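Local coordinates for F420-reducing hydrogenase, subunit beta (Methanothermobacter marburgensis, PDB 4OMF), which carries the FAD and an iron-sulfur cluster of an enzyme that reduces coenzyme F420 with electrons from molecular hydrogen, at residues E188-G191 and C192-C195; E255-A258 and A259-K262; A270-E274 and M275-T279. One frame throughout, in Å; residues are numbered along the deposited sequence.

In the fold
Contact 1 is the most buried of the three: a 3-10 turn in the loop after strand 176-180, where metal-sulfur bonds dominate. Contacts 2 and 3 share helix 251-275, the first partly buried in its earlier turns and the second, at its C-terminal end, with mostly exposed residues. Contact 2 reaches the same cluster as contact 1, but through a single lysine rather than through ligands; its Lys-261 NZ lies 3.5 Å from Cys-195 SG. Contact 3 is a helix terminus held by hydrogen bonds to backbone carbonyls, and it meets contact 1 where Ile-194 CG2 packs on Arg-272 CD at 3.8 Å. Between contacts 2 and 3 the nearest atoms are about 9 Å apart.

Contact 1: residues E188-G191 and C192-C195; sequences EQAG and CKIC. With SF4 (iron/sulfur cluster), chain N.
Gln-189 and Cys-192 meet at the start of a CxxC cluster-binding motif, wound into a 3-10 turn at Ala-190 to Cys-192. Two backbone bonds set the turn: Cys-192 N donates to Gln-189 O (3.3 Å), and Lys-193 N to Ala-190 O. Both are nearly straight at the hydrogen, yet each donor stands well above the plane of its carbonyl. The next turn closes with Cys-195 N on Cys-192 O.

The metal bonds come from the two cysteines of the motif. Cys-192 SG binds FE3 and Cys-195 SG binds FE2 of the [4Fe-4S] cluster. Their first torsions differ: SG of Cys-192 sits beside its backbone N (chi1 -68°), that of Cys-195 opposite its own (-176°), which lets both thiolates converge on neighbouring irons.

Around the ligands the contacts are weaker. Lys-193 lays its extended chain past Ala-190, with CE 3.9 Å from Ala-190 CB. The amide of Gln-189 is held chiefly by another protein chain, a basic side chain there bonding OE1 and the backbone receiving NE2. Toward the cluster, Gln-189 CG lies 3.5 Å from Cys-192 SG, and NE2 makes a weak hydrogen bond to that same sulfur at 3.6 Å.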
# COMPACT_ATOMS: atom_id res chain seq x y z
N GLU C 188 -16.59 3.37 -24.81
CA GLU C 188 -17.22 3.14 -23.49
C GLU C 188 -16.29 2.30 -22.58
O GLU C 188 -15.37 1.64 -23.07
CB GLU C 188 -18.58 2.46 -23.66
CG GLU C 188 -18.56 0.95 -23.90
CD GLU C 188 -18.06 0.51 -25.27
OE1 GLU C 188 -17.73 -0.70 -25.41
OE2 GLU C 188 -18.00 1.35 -26.20
N GLN C 189 -16.50 2.35 -21.26
CA GLN C 189 -15.64 1.56 -20.36
C GLN C 189 -15.85 0.05 -20.64
O GLN C 189 -16.96 -0.37 -20.95
CB GLN C 189 -15.89 1.89 -18.89
CG GLN C 189 -17.33 1.60 -18.42
CD GLN C 189 -17.53 1.81 -16.93
OE1 GLN C 189 -16.58 2.09 -16.19
NE2 GLN C 189 -18.78 1.68 -16.48
N ALA C 190 -14.77 -0.73 -20.63
CA ALA C 190 -14.85 -2.15 -21.01
C ALA C 190 -15.75 -2.95 -20.07
O ALA C 190 -16.28 -4.00 -20.44
CB ALA C 190 -13.47 -2.77 -21.06
N GLY C 191 -15.91 -2.47 -18.84
CA GLY C 191 -16.70 -3.18 -17.84
C GLY C 191 -18.17 -3.33 -18.22
O GLY C 191 -18.88 -4.20 -17.71
N CYS C 192 -18.64 -2.48 -19.12
CA CYS C 192 -20.03 -2.53 -19.55
C CYS C 192 -20.33 -3.75 -20.42
O CYS C 192 -21.48 -4.10 -20.59
CB CYS C 192 -20.40 -1.26 -20.33
SG CYS C 192 -20.43 0.22 -19.33
N LYS C 193 -19.28 -4.40 -20.94
CA LYS C 193 -19.44 -5.50 -21.90
C LYS C 193 -20.24 -6.66 -21.35
O LYS C 193 -20.88 -7.38 -22.11
CB LYS C 193 -18.07 -6.03 -22.36
CG LYS C 193 -17.32 -5.21 -23.37
CD LYS C 193 -15.91 -5.80 -23.59
CE LYS C 193 -14.93 -4.74 -24.10
NZ LYS C 193 -13.48 -5.19 -24.11
N ILE C 194 -20.17 -6.88 -20.04
CA ILE C 194 -20.81 -8.06 -19.44
C ILE C 194 -22.05 -7.68 -18.64
O ILE C 194 -22.61 -8.50 -17.90
CB ILE C 194 -19.81 -8.84 -18.56
CG1 ILE C 194 -19.31 -8.01 -17.37
CG2 ILE C 194 -18.62 -9.32 -19.42
CD1 ILE C 194 -18.39 -8.82 -16.46
N CYS C 195 -22.52 -6.45 -18.82
CA CYS C 195 -23.69 -5.99 -18.09
C CYS C 195 -25.00 -6.50 -18.74
O CYS C 195 -25.23 -6.29 -19.94
CB CYS C 195 -23.69 -4.48 -18.01
SG CYS C 195 -25.08 -3.84 -17.00
FE1 SF4 N . -23.18 0.19 -15.36
FE2 SF4 N . -24.19 -1.66 -16.96
FE3 SF4 N . -22.15 -0.17 -17.83
FE4 SF4 N . -24.55 1.01 -17.52
S1 SF4 N . -24.04 -0.68 -19.04
S2 SF4 N . -22.52 1.84 -16.76
S3 SF4 N . -25.42 -0.15 -15.78
S4 SF4 N . -22.06 -1.69 -16.11

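Contact 2: residues E255-A258 and A259-K262; sequences EKLA and AQKK. With SF4 (iron/sulfur cluster), chain N.
The Gln-260 carboxamide has two aliphatic neighbours one helical turn back, both on the same side of its plane: Lys-256 CD, 3.5 Å from Gln-260 NE2, and Leu-257 CD2, 3.6 Å from Gln-260 OE1. All three side chains run the same way along the helix surface. The extended Gln-260 chain (chi2 -176°) carries the amide across them, NE2 over Lys-256 and OE1 over Leu-257, while Lys-256 bends at chi2 and chi3, bringing CD under NE2 of Gln-260.

Beneath these side chains the backbone is regular alpha-helix, with Ala-259, Gln-260, Lys-261 and Lys-262 N each bonded to the carbonyl four residues earlier; the tightest is Gln-260 N to Lys-256 O at 2.8 Å. The small Ala-259 rests its CB 3.4 Å from Glu-255 O. Leu-257 also packs on Val-210, and its side chain is about 6 Å from the bound FAD.

Lys-261 leaves the helix fully extended, with CG opposite the backbone N (chi1 -171°), and delivers NZ to the iron-sulfur cluster, 3.4 Å from its S1. The ammonium is fixed by hydrogen bonds to Cys-134 O and Asp-197 O, whereas Lys-262 NZ turns to a salt bridge with Glu-201 and to Lys-196 O. A positive charge held so close to a sulfide would be expected to offset the negative charge of the cluster and its thiolates, and may favour the reduced state.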
# COMPACT_ATOMS: atom_id res chain seq x y z
N GLU C 255 -38.29 -3.64 -25.01
CA GLU C 255 -37.99 -5.06 -24.92
C GLU C 255 -36.90 -5.47 -25.91
O GLU C 255 -36.08 -6.33 -25.62
CB GLU C 255 -39.25 -5.89 -25.14
CG GLU C 255 -40.29 -5.67 -24.04
CD GLU C 255 -41.66 -6.26 -24.38
OE1 GLU C 255 -41.99 -6.38 -25.57
OE2 GLU C 255 -42.41 -6.59 -23.43
N LYS C 256 -36.89 -4.83 -27.08
CA LYS C 256 -35.88 -5.17 -28.08
C LYS C 256 -34.49 -4.83 -27.54
O LYS C 256 -33.59 -5.67 -27.55
CB LYS C 256 -36.10 -4.42 -29.39
CG LYS C 256 -35.20 -4.93 -30.52
CD LYS C 256 -34.77 -3.81 -31.45
CE LYS C 256 -35.96 -3.11 -32.07
NZ LYS C 256 -35.55 -1.87 -32.80
N LEU C 257 -34.33 -3.60 -27.07
CA LEU C 257 -33.03 -3.15 -26.56
C LEU C 257 -32.58 -3.95 -25.33
O LEU C 257 -31.40 -4.31 -25.23
CB LEU C 257 -33.08 -1.65 -26.24
CG LEU C 257 -33.35 -0.78 -27.49
CD1 LEU C 257 -33.36 0.69 -27.16
CD2 LEU C 257 -32.33 -1.06 -28.57
N ALA C 258 -33.50 -4.25 -24.42
CA ALA C 258 -33.19 -5.06 -23.24
C ALA C 258 -32.69 -6.46 -23.64
O ALA C 258 -31.75 -6.99 -23.04
CB ALA C 258 -34.44 -5.17 -22.30
N ALA C 259 -33.31 -7.05 -24.65
CA ALA C 259 -32.91 -8.37 -25.14
C ALA C 259 -31.58 -8.30 -25.89
O ALA C 259 -30.76 -9.21 -25.77
CB ALA C 259 -34.00 -8.98 -26.04
N GLN C 260 -31.38 -7.23 -26.68
CA GLN C 260 -30.09 -7.00 -27.33
C GLN C 260 -28.98 -6.93 -26.28
O GLN C 260 -27.91 -7.52 -26.46
CB GLN C 260 -30.08 -5.71 -28.17
CG GLN C 260 -30.85 -5.81 -29.48
CD GLN C 260 -30.74 -4.55 -30.32
OE1 GLN C 260 -30.09 -3.59 -29.93
NE2 GLN C 260 -31.36 -4.55 -31.49
N LYS C 261 -29.23 -6.20 -25.19
CA LYS C 261 -28.16 -6.00 -24.20
C LYS C 261 -27.80 -7.33 -23.55
O LYS C 261 -26.63 -7.64 -23.35
CB LYS C 261 -28.57 -4.99 -23.13
CG LYS C 261 -27.42 -4.59 -22.20
CD LYS C 261 -27.88 -3.60 -21.14
CE LYS C 261 -26.66 -3.12 -20.33
NZ LYS C 261 -27.05 -2.15 -19.27
N LYS C 262 -28.82 -8.13 -23.24
CA LYS C 262 -28.60 -9.40 -22.56
C LYS C 262 -27.86 -10.39 -23.46
O LYS C 262 -26.99 -11.12 -23.00
CB LYS C 262 -29.91 -10.01 -22.10
CG LYS C 262 -30.50 -9.34 -20.87
CD LYS C 262 -31.80 -9.99 -20.46
CE LYS C 262 -32.53 -9.16 -19.42
NZ LYS C 262 -31.73 -8.96 -18.18
FE1 SF4 N . -23.18 0.19 -15.36
FE2 SF4 N . -24.19 -1.66 -16.96
FE3 SF4 N . -22.15 -0.17 -17.83
FE4 SF4 N . -24.55 1.01 -17.52
S1 SF4 N . -24.04 -0.68 -19.04
S2 SF4 N . -22.52 1.84 -16.76
S3 SF4 N . -25.42 -0.15 -15.78
S4 SF4 N . -22.06 -1.69 -16.11

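Contact 3: residues A270-E274 and M275-T279; sequences AARKE and MGLPT
Arg-272 meets Pro-278 and Thr-279 where helix 251-275 ends in a Schellman motif. The guanidinium is the centre of the first shell. Its NH2 donates to Pro-278 O at 2.8 Å, the carbonyl lying almost in the guanidinium plane, and NE reaches Thr-279 OG1, also near that plane, at 3.1 Å. A second, weak bond runs from NE to Pro-278 O, so this carbonyl is gripped by two neighbouring N-H groups. Over one face, toward its rim, sits CB of Leu-277, a side chain that crosses the arginine at about a right angle and places this CB 3.6 Å from NH2. A bend at the third torsion of Arg-272 (chi3 71°) turns the flat group toward this returning chain.

The second shell is the motif itself. Leu-277 N donates to Arg-272 O at 3.0 Å, and Gly-276 N makes a weak bond to Lys-273 O. Gly-276 has the positive phi (86°) of the C-prime residue, just past the helix end; a side chain there would press on the preceding carbonyl. The reversal brings residues 277-279 back beside Arg-272, so one residue ties down the loop through both its carbonyl and its side chain. Replacing Arg-272 with alanine would probably leave Pro-278 O and Thr-279 OG1 without these donors and set the loop after Leu-277 looser against the helix.

Further out, Arg-272 NH2 also bonds the backbone of another protein chain of the assembly, against which Leu-277 and Pro-278 pack as well. Lys-273 NZ forms a salt bridge with the terminal carboxylate of Phe-281. In the last helical turn, Met-275 N bonds Ala-271 O, and Met-275 CG lies 3.5 Å from that same Ala-271 O.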
# COMPACT_ATOMS: atom_id res chain seq x y z
N ALA C 270 -19.30 -15.35 -21.90
CA ALA C 270 -18.76 -16.62 -22.38
C ALA C 270 -17.33 -16.46 -22.88
O ALA C 270 -16.50 -17.35 -22.68
CB ALA C 270 -19.64 -17.20 -23.49
N ALA C 271 -17.06 -15.37 -23.58
CA ALA C 271 -15.71 -15.08 -24.06
C ALA C 271 -14.69 -14.97 -22.89
O ALA C 271 -13.57 -15.47 -22.98
CB ALA C 271 -15.71 -13.80 -24.87
N ARG C 272 -15.11 -14.32 -21.80
CA ARG C 272 -14.27 -14.22 -20.59
C ARG C 272 -13.93 -15.58 -20.05
O ARG C 272 -12.78 -15.84 -19.69
CB ARG C 272 -14.96 -13.44 -19.49
CG ARG C 272 -14.97 -11.96 -19.69
CD ARG C 272 -15.50 -11.25 -18.45
NE ARG C 272 -14.57 -11.29 -17.32
CZ ARG C 272 -13.56 -10.44 -17.16
NH1 ARG C 272 -13.34 -9.49 -18.07
NH2 ARG C 272 -12.78 -10.52 -16.09
N LYS C 273 -14.94 -16.44 -19.97
CA LYS C 273 -14.73 -17.76 -19.39
C LYS C 273 -13.81 -18.60 -20.25
O LYS C 273 -13.02 -19.38 -19.73
CB LYS C 273 -16.07 -18.45 -19.14
CG LYS C 273 -16.74 -17.94 -17.85
CD LYS C 273 -18.21 -18.33 -17.71
CE LYS C 273 -18.90 -17.47 -16.64
NZ LYS C 273 -20.36 -17.74 -16.55
N GLU C 274 -13.89 -18.44 -21.57
CA GLU C 274 -13.01 -19.19 -22.48
C GLU C 274 -11.56 -18.75 -22.30
O GLU C 274 -10.63 -19.54 -22.46
CB GLU C 274 -13.44 -19.02 -23.94
CG GLU C 274 -12.68 -19.91 -24.93
CD GLU C 274 -11.46 -19.22 -25.55
OE1 GLU C 274 -11.27 -18.02 -25.31
OE2 GLU C 274 -10.70 -19.89 -26.29
N MET C 275 -11.36 -17.47 -21.96
CA MET C 275 -10.03 -16.93 -21.69
C MET C 275 -9.52 -17.29 -20.30
O MET C 275 -8.32 -17.19 -20.03
CB MET C 275 -10.04 -15.42 -21.85
CG MET C 275 -10.16 -14.95 -23.29
SD MET C 275 -10.38 -13.15 -23.29
CE MET C 275 -8.81 -12.62 -22.58
N GLY C 276 -10.44 -17.70 -19.42
CA GLY C 276 -10.10 -18.06 -18.05
C GLY C 276 -10.08 -16.87 -17.09
O GLY C 276 -9.51 -16.95 -16.00
N LEU C 277 -10.72 -15.78 -17.49
CA LEU C 277 -10.83 -14.56 -16.68
C LEU C 277 -11.95 -14.68 -15.64
O LEU C 277 -13.01 -15.23 -15.94
CB LEU C 277 -11.09 -13.34 -17.56
CG LEU C 277 -9.96 -12.94 -18.51
CD1 LEU C 277 -10.42 -11.77 -19.38
CD2 LEU C 277 -8.74 -12.54 -17.70
N PRO C 278 -11.72 -14.15 -14.43
CA PRO C 278 -12.75 -14.21 -13.40
C PRO C 278 -14.02 -13.45 -13.80
O PRO C 278 -13.95 -12.33 -14.31
CB PRO C 278 -12.08 -13.54 -12.19
CG PRO C 278 -11.06 -12.61 -12.82
CD PRO C 278 -10.53 -13.39 -13.98
N THR C 279 -15.17 -14.07 -13.55
CA THR C 279 -16.44 -13.47 -13.94
C THR C 279 -17.51 -13.79 -12.90
O THR C 279 -17.75 -14.95 -12.62
CB THR C 279 -16.89 -14.00 -15.31
OG1 THR C 279 -15.81 -13.89 -16.24
CG2 THR C 279 -18.12 -13.22 -15.82